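Long-range contacts in peptidoglycan-binding domain 1 (Burkholderia, PDB 5NM7), which probably cleaves bacterial peptidoglycan as a modular phage endolysin, joining a cell-wall-binding domain to a lysozyme-like N-acetylmuramidase domain: residues L191-V196 with L211-R216; C171-T176 with D195-V200; E101-G106 with A180-G185. All blocks are in the same frame, centred on the assembly; numbering follows the deposited sequence.

Contact 1 (L191-V196 with L211-R216); sequences LGYPDV and LEAFVR. With GLY (glycine), chain E.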
ATOM      1  N   LEU A 191       3.887  15.605  -9.281  1.00 20.23           N
ATOM      2  CA  LEU A 191       4.198  14.275  -9.770  1.00 21.34           C
ATOM      3  C   LEU A 191       3.956  14.084 -11.257  1.00 21.57           C
ATOM      4  O   LEU A 191       4.075  12.973 -11.774  1.00 24.18           O
ATOM      5  CB  LEU A 191       3.393  13.234  -8.965  1.00 20.86           C
ATOM      6  CG  LEU A 191       3.574  13.253  -7.464  1.00 22.24           C
ATOM      7  CD1 LEU A 191       2.944  12.062  -6.759  1.00 19.83           C
ATOM      8  CD2 LEU A 191       4.991  13.459  -7.027  1.00 23.19           C
ATOM      9  N   GLY A 192       3.661  15.157 -11.971  1.00 21.12           N
ATOM     10  CA  GLY A 192       3.612  15.108 -13.404  1.00 22.42           C
ATOM     11  C   GLY A 192       2.372  14.555 -14.030  1.00 22.92           C
ATOM     12  O   GLY A 192       2.408  14.141 -15.180  1.00 25.10           O
ATOM     13  N   TYR A 193       1.263  14.530 -13.286  1.00 23.97           N
ATOM     14  CA  TYR A 193      -0.008  14.121 -13.852  1.00 23.45           C
ATOM     15  C   TYR A 193      -0.652  15.326 -14.562  1.00 25.19           C
ATOM     16  O   TYR A 193      -0.375  16.472 -14.197  1.00 25.98           O
ATOM     17  CB  TYR A 193      -0.959  13.606 -12.762  1.00 23.98           C
ATOM     18  CG  TYR A 193      -0.487  12.313 -12.158  1.00 21.65           C
ATOM     19  CD1 TYR A 193       0.447  12.300 -11.132  1.00 21.31           C
ATOM     20  CD2 TYR A 193      -0.961  11.103 -12.613  1.00 21.54           C
ATOM     21  CE1 TYR A 193       0.867  11.116 -10.576  1.00 21.08           C
ATOM     22  CE2 TYR A 193      -0.514   9.897 -12.090  1.00 21.37           C
ATOM     23  CZ  TYR A 193       0.392   9.897 -11.059  1.00 20.31           C
ATOM     24  OH  TYR A 193       0.831   8.722 -10.525  1.00 19.30           O
ATOM     25  N   PRO A 194      -1.511  15.072 -15.570  1.00 26.21           N
ATOM     26  CA  PRO A 194      -2.108  16.195 -16.337  1.00 30.82           C
ATOM     27  C   PRO A 194      -2.964  17.153 -15.496  1.00 28.60           C
ATOM     28  O   PRO A 194      -2.955  18.368 -15.725  1.00 29.05           O
ATOM     29  CB  PRO A 194      -2.997  15.505 -17.376  1.00 28.71           C
ATOM     30  CG  PRO A 194      -2.668  14.058 -17.328  1.00 31.01           C
ATOM     31  CD  PRO A 194      -1.949  13.761 -16.055  1.00 28.60           C
ATOM     32  N   ASP A 195      -3.742  16.582 -14.567  1.00 25.58           N
ATOM     33  CA  ASP A 195      -4.635  17.326 -13.646  1.00 24.12           C
ATOM     34  C   ASP A 195      -5.045  16.352 -12.525  1.00 22.76           C
ATOM     35  O   ASP A 195      -4.697  15.156 -12.596  1.00 21.75           O
ATOM     36  CB  ASP A 195      -5.873  17.871 -14.367  1.00 27.16           C
ATOM     37  CG  ASP A 195      -6.540  16.833 -15.224  1.00 30.11           C
ATOM     38  OD1 ASP A 195      -7.084  15.852 -14.694  1.00 30.14           O
ATOM     39  OD2 ASP A 195      -6.476  16.962 -16.456  1.00 36.32           O
ATOM     40  N   VAL A 196      -5.764  16.831 -11.534  1.00 21.69           N
ATOM     41  CA  VAL A 196      -6.153  15.969 -10.395  1.00 22.40           C
ATOM     42  C   VAL A 196      -7.131  14.864 -10.840  1.00 23.32           C
ATOM     43  O   VAL A 196      -7.107  13.762 -10.309  1.00 19.71           O
ATOM     44  CB  VAL A 196      -6.703  16.765  -9.203  1.00 22.91           C
ATOM     45  CG1 VAL A 196      -8.099  17.315  -9.479  1.00 22.97           C
ATOM     46  CG2 VAL A 196      -6.688  15.905  -7.925  1.00 23.50           C
ATOM     47  N   LEU A 211       0.986   2.318  -7.025  1.00 16.43           N
ATOM     48  CA  LEU A 211       2.446   2.212  -6.768  1.00 15.85           C
ATOM     49  C   LEU A 211       3.223   3.245  -7.595  1.00 16.95           C
ATOM     50  O   LEU A 211       4.189   3.809  -7.100  1.00 17.64           O
ATOM     51  CB  LEU A 211       2.986   0.845  -7.094  1.00 16.49           C
ATOM     52  CG  LEU A 211       4.505   0.585  -6.974  1.00 17.42           C
ATOM     53  CD1 LEU A 211       5.006   0.813  -5.561  1.00 17.21           C
ATOM     54  CD2 LEU A 211       4.813  -0.816  -7.433  1.00 18.80           C
ATOM     55  N   GLU A 212       2.803   3.484  -8.839  1.00 16.08           N
ATOM     56  CA  GLU A 212       3.463   4.487  -9.701  1.00 16.92           C
ATOM     57  C   GLU A 212       3.391   5.853  -9.045  1.00 17.67           C
ATOM     58  O   GLU A 212       4.364   6.599  -9.088  1.00 17.38           O
ATOM     59  CB  GLU A 212       2.857   4.498 -11.116  1.00 19.99           C
ATOM     60  CG  GLU A 212       3.327   5.613 -12.065  1.00 21.23           C
ATOM     61  CD  GLU A 212       4.801   5.607 -12.368  1.00 23.20           C
ATOM     62  OE1 GLU A 212       5.539   4.615 -12.132  1.00 27.93           O
ATOM     63  OE2 GLU A 212       5.305   6.658 -12.845  1.00 21.65           O
ATOM     64  N   ALA A 213       2.249   6.181  -8.412  1.00 16.74           N
ATOM     65  CA  ALA A 213       2.131   7.412  -7.667  1.00 16.29           C
ATOM     66  C   ALA A 213       3.130   7.491  -6.545  1.00 15.97           C
ATOM     67  O   ALA A 213       3.812   8.549  -6.354  1.00 17.09           O
ATOM     68  CB  ALA A 213       0.740   7.642  -7.145  1.00 17.50           C
ATOM     69  N   PHE A 214       3.265   6.395  -5.823  1.00 15.39           N
ATOM     70  CA  PHE A 214       4.297   6.326  -4.767  1.00 15.74           C
ATOM     71  C   PHE A 214       5.692   6.540  -5.331  1.00 16.06           C
ATOM     72  O   PHE A 214       6.459   7.322  -4.776  1.00 16.06           O
ATOM     73  CB  PHE A 214       4.213   5.008  -3.988  1.00 15.39           C
ATOM     74  CG  PHE A 214       5.402   4.722  -3.102  1.00 15.55           C
ATOM     75  CD1 PHE A 214       5.435   5.194  -1.805  1.00 16.59           C
ATOM     76  CD2 PHE A 214       6.469   3.987  -3.566  1.00 16.67           C
ATOM     77  CE1 PHE A 214       6.510   4.958  -0.996  1.00 17.41           C
ATOM     78  CE2 PHE A 214       7.568   3.752  -2.751  1.00 16.49           C
ATOM     79  CZ  PHE A 214       7.570   4.230  -1.468  1.00 16.73           C
ATOM     80  N   VAL A 215       6.007   5.859  -6.419  1.00 15.46           N
ATOM     81  CA  VAL A 215       7.329   6.008  -7.060  1.00 16.11           C
ATOM     82  C   VAL A 215       7.565   7.476  -7.407  1.00 16.87           C
ATOM     83  O   VAL A 215       8.624   8.050  -7.086  1.00 17.21           O
ATOM     84  CB  VAL A 215       7.433   5.122  -8.301  1.00 16.63           C
ATOM     85  CG1 VAL A 215       8.623   5.484  -9.163  1.00 17.48           C
ATOM     86  CG2 VAL A 215       7.516   3.662  -7.875  1.00 16.00           C
ATOM     87  N   ARG A 216       6.587   8.094  -8.062  1.00 16.11           N
ATOM     88  CA  ARG A 216       6.737   9.523  -8.411  1.00 15.77           C
ATOM     89  C   ARG A 216       6.894  10.404  -7.186  1.00 16.94           C
ATOM     90  O   ARG A 216       7.673  11.368  -7.221  1.00 16.91           O
ATOM     91  CB  ARG A 216       5.593   9.999  -9.285  1.00 17.28           C
ATOM     92  CG  ARG A 216       5.517   9.285 -10.637  1.00 17.36           C
ATOM     93  CD  ARG A 216       4.272   9.765 -11.356  1.00 18.94           C
ATOM     94  NE  ARG A 216       4.064   9.101 -12.641  1.00 20.36           N
ATOM     95  CZ  ARG A 216       3.294   9.587 -13.628  1.00 21.77           C
ATOM     96  NH1 ARG A 216       2.685  10.758 -13.505  1.00 21.52           N
ATOM     97  NH2 ARG A 216       3.151   8.882 -14.760  1.00 21.75           N
TER
HETATM   98  N   GLY E 303       6.533   2.068 -11.488  1.00 33.47           N
HETATM   99  CA  GLY E 303       5.653   1.280 -10.558  1.00 37.15           C
HETATM  100  C   GLY E 303       4.537   0.576 -11.290  1.00 37.57           C
HETATM  101  O   GLY E 303       4.516   0.689 -12.510  1.00 44.30           O
HETATM  102  OXT GLY E 303       3.672  -0.131 -10.722  1.00 32.09           O
HETATM  103  O   HOH W   1       0.901  11.098 -15.791  1.00 33.18           O

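Contact 2 (C171-T176 with D195-V200); sequences CALEAT and DVFAFV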
ATOM      1  N   CYS A 171     -10.664  20.556  -5.478  1.00 23.54           N
ATOM      2  CA  CYS A 171     -10.124  20.690  -4.128  1.00 24.86           C
ATOM      3  C   CYS A 171     -10.336  19.444  -3.269  1.00 21.99           C
ATOM      4  O   CYS A 171      -9.434  19.006  -2.526  1.00 21.36           O
ATOM      5  CB  CYS A 171     -10.701  21.910  -3.431  1.00 26.77           C
ATOM      6  SG  CYS A 171      -9.978  23.456  -4.082  1.00 32.54           S
ATOM      7  N   ALA A 172     -11.534  18.875  -3.379  1.00 22.46           N
ATOM      8  CA  ALA A 172     -11.864  17.686  -2.588  1.00 23.10           C
ATOM      9  C   ALA A 172     -10.950  16.510  -2.945  1.00 20.64           C
ATOM     10  O   ALA A 172     -10.499  15.809  -2.036  1.00 21.66           O
ATOM     11  CB  ALA A 172     -13.325  17.278  -2.789  1.00 24.92           C
ATOM     12  N   LEU A 173     -10.682  16.309  -4.234  1.00 19.54           N
ATOM     13  CA  LEU A 173      -9.793  15.219  -4.693  1.00 19.13           C
ATOM     14  C   LEU A 173      -8.372  15.486  -4.241  1.00 19.84           C
ATOM     15  O   LEU A 173      -7.673  14.571  -3.817  1.00 19.46           O
ATOM     16  CB  LEU A 173      -9.847  15.052  -6.188  1.00 20.07           C
ATOM     17  CG  LEU A 173     -11.235  14.711  -6.798  1.00 20.76           C
ATOM     18  CD1 LEU A 173     -11.155  14.729  -8.311  1.00 22.57           C
ATOM     19  CD2 LEU A 173     -11.813  13.393  -6.316  1.00 21.73           C
ATOM     20  N   GLU A 174      -7.961  16.749  -4.318  1.00 19.93           N
ATOM     21  CA  GLU A 174      -6.644  17.170  -3.783  1.00 19.64           C
ATOM     22  C   GLU A 174      -6.461  16.938  -2.276  1.00 18.98           C
ATOM     23  O   GLU A 174      -5.344  16.638  -1.822  1.00 17.99           O
ATOM     24  CB  GLU A 174      -6.392  18.652  -4.151  1.00 20.20           C
ATOM     25  CG  GLU A 174      -6.129  18.848  -5.630  1.00 22.07           C
ATOM     26  CD  GLU A 174      -5.896  20.316  -5.996  1.00 24.58           C
ATOM     27  OE1 GLU A 174      -6.217  21.188  -5.175  1.00 27.24           O
ATOM     28  OE2 GLU A 174      -5.362  20.544  -7.081  1.00 26.04           O
ATOM     29  N   ALA A 175      -7.549  17.041  -1.504  1.00 17.47           N
ATOM     30  CA  ALA A 175      -7.575  16.859  -0.081  1.00 17.62           C
ATOM     31  C   ALA A 175      -7.843  15.397   0.322  1.00 17.49           C
ATOM     32  O   ALA A 175      -8.141  15.137   1.500  1.00 18.81           O
ATOM     33  CB  ALA A 175      -8.662  17.713   0.518  1.00 19.06           C
ATOM     34  N   THR A 176      -7.698  14.471  -0.609  1.00 17.27           N
ATOM     35  CA  THR A 176      -7.932  13.066  -0.316  1.00 15.88           C
ATOM     36  C   THR A 176      -6.657  12.280  -0.616  1.00 15.09           C
ATOM     37  O   THR A 176      -5.958  12.592  -1.574  1.00 15.41           O
ATOM     38  CB  THR A 176      -9.113  12.559  -1.146  1.00 15.59           C
ATOM     39  OG1 THR A 176     -10.256  13.326  -0.778  1.00 16.24           O
ATOM     40  CG2 THR A 176      -9.395  11.083  -0.868  1.00 16.72           C
ATOM     41  N   ASP A 195      -3.742  16.582 -14.567  1.00 25.58           N
ATOM     42  CA  ASP A 195      -4.635  17.326 -13.646  1.00 24.12           C
ATOM     43  C   ASP A 195      -5.045  16.352 -12.525  1.00 22.76           C
ATOM     44  O   ASP A 195      -4.697  15.156 -12.596  1.00 21.75           O
ATOM     45  CB  ASP A 195      -5.873  17.871 -14.367  1.00 27.16           C
ATOM     46  CG  ASP A 195      -6.540  16.833 -15.224  1.00 30.11           C
ATOM     47  OD1 ASP A 195      -7.084  15.852 -14.694  1.00 30.14           O
ATOM     48  OD2 ASP A 195      -6.476  16.962 -16.456  1.00 36.32           O
ATOM     49  N   VAL A 196      -5.764  16.831 -11.534  1.00 21.69           N
ATOM     50  CA  VAL A 196      -6.153  15.969 -10.395  1.00 22.40           C
ATOM     51  C   VAL A 196      -7.131  14.864 -10.840  1.00 23.32           C
ATOM     52  O   VAL A 196      -7.107  13.762 -10.309  1.00 19.71           O
ATOM     53  CB  VAL A 196      -6.703  16.765  -9.203  1.00 22.91           C
ATOM     54  CG1 VAL A 196      -8.099  17.315  -9.479  1.00 22.97           C
ATOM     55  CG2 VAL A 196      -6.688  15.905  -7.925  1.00 23.50           C
ATOM     56  N   PHE A 197      -7.974  15.146 -11.830  1.00 23.16           N
ATOM     57  CA  PHE A 197      -8.918  14.146 -12.318  1.00 23.63           C
ATOM     58  C   PHE A 197      -8.227  12.991 -12.983  1.00 22.74           C
ATOM     59  O   PHE A 197      -8.621  11.849 -12.788  1.00 22.48           O
ATOM     60  CB  PHE A 197      -9.981  14.814 -13.235  1.00 25.60           C
ATOM     61  CG  PHE A 197     -10.717  15.908 -12.540  1.00 26.32           C
ATOM     62  CD1 PHE A 197     -10.311  17.239 -12.676  1.00 29.30           C
ATOM     63  CD2 PHE A 197     -11.760  15.620 -11.691  1.00 29.78           C
ATOM     64  CE1 PHE A 197     -10.953  18.247 -11.995  1.00 30.65           C
ATOM     65  CE2 PHE A 197     -12.419  16.630 -11.014  1.00 30.47           C
ATOM     66  CZ  PHE A 197     -12.002  17.945 -11.152  1.00 30.56           C
ATOM     67  N   ALA A 198      -7.171  13.268 -13.738  1.00 22.95           N
ATOM     68  CA  ALA A 198      -6.397  12.212 -14.379  1.00 23.39           C
ATOM     69  C   ALA A 198      -5.643  11.374 -13.334  1.00 21.06           C
ATOM     70  O   ALA A 198      -5.503  10.165 -13.491  1.00 21.01           O
ATOM     71  CB  ALA A 198      -5.417  12.775 -15.407  1.00 25.49           C
ATOM     72  N   PHE A 199      -5.146  12.036 -12.300  1.00 20.72           N
ATOM     73  CA  PHE A 199      -4.497  11.346 -11.188  1.00 19.62           C
ATOM     74  C   PHE A 199      -5.467  10.341 -10.547  1.00 18.46           C
ATOM     75  O   PHE A 199      -5.153   9.144 -10.387  1.00 20.07           O
ATOM     76  CB  PHE A 199      -3.990  12.336 -10.152  1.00 18.83           C
ATOM     77  CG  PHE A 199      -3.492  11.709  -8.915  1.00 19.18           C
ATOM     78  CD1 PHE A 199      -2.221  11.154  -8.880  1.00 20.79           C
ATOM     79  CD2 PHE A 199      -4.287  11.650  -7.776  1.00 20.26           C
ATOM     80  CE1 PHE A 199      -1.748  10.554  -7.712  1.00 21.98           C
ATOM     81  CE2 PHE A 199      -3.801  11.061  -6.614  1.00 20.84           C
ATOM     82  CZ  PHE A 199      -2.535  10.514  -6.589  1.00 20.22           C
ATOM     83  N   VAL A 200      -6.646  10.830 -10.219  1.00 20.07           N
ATOM     84  CA  VAL A 200      -7.658   9.988  -9.602  1.00 20.01           C
ATOM     85  C   VAL A 200      -8.082   8.849 -10.528  1.00 19.84           C
ATOM     86  O   VAL A 200      -8.218   7.715 -10.083  1.00 19.63           O
ATOM     87  CB  VAL A 200      -8.837  10.834  -9.068  1.00 20.27           C
ATOM     88  CG1 VAL A 200     -10.018   9.963  -8.615  1.00 21.29           C
ATOM     89  CG2 VAL A 200      -8.379  11.706  -7.917  1.00 21.09           C
TER

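Contact 3 (E101-G106 with A180-G185); sequences ESKGAG and AFQIMG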
ATOM      1  N   GLU A 101       4.692  -0.341   4.132  1.00 17.18           N
ATOM      2  CA  GLU A 101       4.030   0.942   3.908  1.00 16.33           C
ATOM      3  C   GLU A 101       2.732   0.845   3.129  1.00 17.50           C
ATOM      4  O   GLU A 101       1.910   1.730   3.250  1.00 18.48           O
ATOM      5  CB  GLU A 101       4.932   1.909   3.184  1.00 18.19           C
ATOM      6  CG  GLU A 101       6.196   2.221   3.950  1.00 17.44           C
ATOM      7  CD  GLU A 101       5.971   3.103   5.158  1.00 19.17           C
ATOM      8  OE1 GLU A 101       4.826   3.434   5.511  1.00 18.22           O
ATOM      9  OE2 GLU A 101       6.999   3.515   5.798  1.00 16.17           O
ATOM     10  N   SER A 102       2.556  -0.203   2.364  1.00 16.67           N
ATOM     11  CA  SER A 102       1.304  -0.341   1.633  1.00 17.68           C
ATOM     12  C   SER A 102       0.171  -0.687   2.599  1.00 18.18           C
ATOM     13  O   SER A 102       0.359  -1.421   3.553  1.00 18.93           O
ATOM     14  CB  SER A 102       1.412  -1.466   0.612  1.00 19.11           C
ATOM     15  OG  SER A 102       0.180  -1.568  -0.100  1.00 19.71           O
ATOM     16  N   LYS A 103      -1.032  -0.197   2.293  1.00 18.15           N
ATOM     17  CA  LYS A 103      -2.231  -0.694   2.948  1.00 21.34           C
ATOM     18  C   LYS A 103      -2.528  -2.146   2.583  1.00 20.73           C
ATOM     19  O   LYS A 103      -3.349  -2.798   3.262  1.00 24.13           O
ATOM     20  CB  LYS A 103      -3.443   0.144   2.540  1.00 23.12           C
ATOM     21  CG  LYS A 103      -3.386   1.578   3.018  1.00 29.20           C
ATOM     22  CD  LYS A 103      -3.663   1.658   4.514  1.00 36.72           C
ATOM     23  CE  LYS A 103      -3.648   3.084   5.058  1.00 41.15           C
ATOM     24  NZ  LYS A 103      -2.266   3.615   5.237  1.00 43.71           N
ATOM     25  N   GLY A 104      -1.907  -2.650   1.530  1.00 18.66           N
ATOM     26  CA  GLY A 104      -2.109  -4.017   1.057  1.00 22.78           C
ATOM     27  C   GLY A 104      -3.097  -3.957  -0.085  1.00 20.65           C
ATOM     28  O   GLY A 104      -2.706  -3.748  -1.251  1.00 21.68           O
ATOM     29  N   ALA A 105      -4.385  -4.099   0.244  1.00 19.99           N
ATOM     30  CA  ALA A 105      -5.409  -3.832  -0.753  1.00 18.60           C
ATOM     31  C   ALA A 105      -5.477  -2.316  -1.073  1.00 15.37           C
ATOM     32  O   ALA A 105      -5.732  -1.526  -0.194  1.00 16.70           O
ATOM     33  CB  ALA A 105      -6.772  -4.305  -0.263  1.00 20.32           C
ATOM     34  N   GLY A 106      -5.287  -1.982  -2.334  1.00 16.42           N
ATOM     35  CA  GLY A 106      -5.443  -0.612  -2.816  1.00 16.18           C
ATOM     36  C   GLY A 106      -6.888  -0.245  -3.133  1.00 17.77           C
ATOM     37  O   GLY A 106      -7.194   0.927  -3.381  1.00 17.32           O
ATOM     38  N   ALA A 180      -3.096   2.310  -2.371  1.00 15.77           N
ATOM     39  CA  ALA A 180      -2.362   1.450  -1.461  1.00 15.11           C
ATOM     40  C   ALA A 180      -1.317   2.230  -0.673  1.00 14.44           C
ATOM     41  O   ALA A 180      -1.049   1.897   0.485  1.00 15.32           O
ATOM     42  CB  ALA A 180      -1.680   0.334  -2.229  1.00 15.80           C
ATOM     43  N   PHE A 181      -0.773   3.310  -1.279  1.00 14.48           N
ATOM     44  CA  PHE A 181       0.208   4.170  -0.584  1.00 15.08           C
ATOM     45  C   PHE A 181      -0.319   5.502  -0.095  1.00 16.24           C
ATOM     46  O   PHE A 181       0.428   6.326   0.402  1.00 17.62           O
ATOM     47  CB  PHE A 181       1.441   4.345  -1.486  1.00 15.10           C
ATOM     48  CG  PHE A 181       2.150   3.072  -1.708  1.00 14.85           C
ATOM     49  CD1 PHE A 181       3.109   2.617  -0.803  1.00 16.40           C
ATOM     50  CD2 PHE A 181       1.812   2.256  -2.749  1.00 16.09           C
ATOM     51  CE1 PHE A 181       3.710   1.398  -0.978  1.00 16.58           C
ATOM     52  CE2 PHE A 181       2.452   1.051  -2.936  1.00 16.32           C
ATOM     53  CZ  PHE A 181       3.380   0.603  -2.029  1.00 16.91           C
ATOM     54  N   GLN A 182      -1.630   5.718  -0.222  1.00 14.95           N
ATOM     55  CA  GLN A 182      -2.289   6.875   0.337  1.00 15.50           C
ATOM     56  C   GLN A 182      -1.589   8.188  -0.036  1.00 15.25           C
ATOM     57  O   GLN A 182      -1.215   8.989   0.838  1.00 16.56           O
ATOM     58  CB  GLN A 182      -2.499   6.684   1.840  1.00 17.22           C
ATOM     59  CG  GLN A 182      -3.528   5.608   2.134  1.00 17.56           C
ATOM     60  CD  GLN A 182      -4.935   6.062   1.762  1.00 17.99           C
ATOM     61  OE1 GLN A 182      -5.516   6.870   2.477  1.00 18.76           O
ATOM     62  NE2 GLN A 182      -5.448   5.596   0.650  1.00 18.15           N
ATOM     63  N   ILE A 183      -1.385   8.350  -1.336  1.00 15.70           N
ATOM     64  CA  ILE A 183      -0.761   9.570  -1.863  1.00 16.18           C
ATOM     65  C   ILE A 183      -1.820  10.660  -1.911  1.00 17.53           C
ATOM     66  O   ILE A 183      -2.921  10.452  -2.472  1.00 16.94           O
ATOM     67  CB  ILE A 183      -0.111   9.315  -3.210  1.00 16.69           C
ATOM     68  CG1 ILE A 183       0.926   8.185  -3.131  1.00 16.65           C
ATOM     69  CG2 ILE A 183       0.501  10.605  -3.758  1.00 17.06           C
ATOM     70  CD1 ILE A 183       2.064   8.405  -2.157  1.00 17.72           C
ATOM     71  N   MET A 184      -1.513  11.822  -1.320  1.00 16.82           N
ATOM     72  CA  MET A 184      -2.425  12.944  -1.374  1.00 18.21           C
ATOM     73  C   MET A 184      -2.611  13.470  -2.786  1.00 17.89           C
ATOM     74  O   MET A 184      -1.657  13.675  -3.533  1.00 17.84           O
ATOM     75  CB  MET A 184      -1.972  14.057  -0.471  1.00 19.02           C
ATOM     76  CG  MET A 184      -2.033  13.737   1.010  1.00 20.49           C
ATOM     77  SD  MET A 184      -3.693  13.442   1.631  1.00 22.91           S
ATOM     78  CE  MET A 184      -4.580  14.937   1.227  1.00 21.82           C
ATOM     79  N   GLY A 185      -3.861  13.712  -3.157  1.00 16.65           N
ATOM     80  CA  GLY A 185      -4.195  14.191  -4.460  1.00 16.17           C
ATOM     81  C   GLY A 185      -3.517  15.533  -4.822  1.00 16.53           C
ATOM     82  O   GLY A 185      -3.235  15.754  -5.991  1.00 16.73           O
TER
HETATM   83  O   HOH W   2       1.854   4.418   2.600  1.00 21.26           O

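Contact 1 (L191-V196 with L211-R216)
A cation-pi contact between Y193 and R216 fastens the loop that follows strand 183-184 to the flank of helix 207-219, inside the muramidase-like domain. The guanidinium CZ of R216 lies 4.2 Å from the centroid of the Y193 ring, and NH1 sits over the middle of that face with the two planes 33° apart. The same NH1 donates to L191 O at 3.1 Å, tilted out of the guanidinium plane, and also to a water that holds G192 O weakly. At the edge of the group, R216 NE makes a nearly straight salt bridge to OE2 of E212, one turn earlier, at 2.7 Å. NE is bonded in plane and NH1 is in use, which probably limits rotation of the guanidinium. E212 OE1 turns to R86 and to the amino group of a bound glycine, so the pair reaches from the loop to a ligand pocket. Beside the polar cluster, L191 CD2 lies 3.4 Å from R216 O, and Y193 OH reaches A213 CB at 3.5 Å. Y193 also meets F199 of helix 196-205 edge-to-face, while L211 and V215 carry helix 207-219 against helix 77-87.

Contact 2 (C171-T176 with D195-V200)
L173 and V196 make the centre of a small apolar junction between the last turn of helix 169-174 and the first turns of helix 196-205, two helices of the muramidase-like domain joined through strands 176-178 and 183-184 and the loop that follows them. The van der Waals contacts come first. L173 CB lies 3.7 Å from V196 CG2, and V200, one turn further along, brings its own CG2 to 4.0 Å from the same L173 CB. With chi1 at 73°, V196 CG1 sits between the backbone N and the carbonyl carbon and CG2 points anti to N; this second branch fits between L173 and the aliphatic part of E174, whose CG is 3.8 Å away. At the outer margin, L173 CD1 meets the F197 ring obliquely, 3.5 Å from CE2, with the two side chains crossing at about a right angle. V196 CG1 sits over one face of that ring, offset toward the rim, so F197 is flanked from its own helix as well as from across the contact.

The polar groups look elsewhere than across the interface. D195 is the N-cap of helix 196-205: its OD1 accepts from A198 N at 2.8 Å. T176 OG1 donates to A172 O, also at 2.8 Å, tying the start of strand 176-178 back to the last turn of helix 169-174. The E174 carboxylate bonds outside both segments, OE1 to Q125 and OE2 to W188.

No hydrogen bond spans the two segments, so their attraction is dispersive and hydrophobic, while the D195 cap marks the start of helix 196-205 and the E174 carboxylate spends its bonds on other parts of the domain.

Contact 3 (E101-G106 with A180-G185)
S102 holds OG anti to its backbone N, chi1 -179°, which sets the hydroxyl beside the A180 methyl, 3.4 Å from CB, and within reach of its own chain two residues on. There OG accepts from G104 N at 2.9 Å, an ST turn that folds the chain back just after helix 91-101. This turn docks on the residues leading into strand 183-184 of the muramidase-like domain's antiparallel sheet, where Q182 and I183 form a G1 beta bulge opposite W178. F181 turns a face of its ring to S102: CZ comes 3.9 Å from S102 CB, and S102 CA stands over that face. K103 extends the contact to Q182; its chain bends at chi2 and chi4 and crosses Q182 at about a right angle, CE lying 3.9 Å from Q182 CG. Q182 sends its amide oxygen to S177. A water donates to both E101 O and F181 O, bridging the two backbones. G106 packs its CA against A180 N, while the side chain of Q210 on helix 207-219 bonds both residues. The direct polar tie is K103 N to A180 O, 2.8 Å long and nearly straight at 172°, arriving in the carbonyl plane on a lone pair.

All three contacts lie in the muramidase-like part of the chain. Contact 3 opens first along the sequence, and its span alternates with that of contact 2; contact 1 begins only after contact 3 has closed. Contacts 1 and 2 share D195 and V196, have centres about 11 Å apart, and join where A213 packs on F199. Contact 3 lies about 13 Å from contact 1, centre to centre, and meets it through F181 against F214 and L211; it lies about 15 Å from contact 2, reached through the sheet where T176 pairs with G185. Helices 169-174, 196-205 and 207-219 thus pack round the small antiparallel sheet in the domain that, by family, probably carries the muramidase activity.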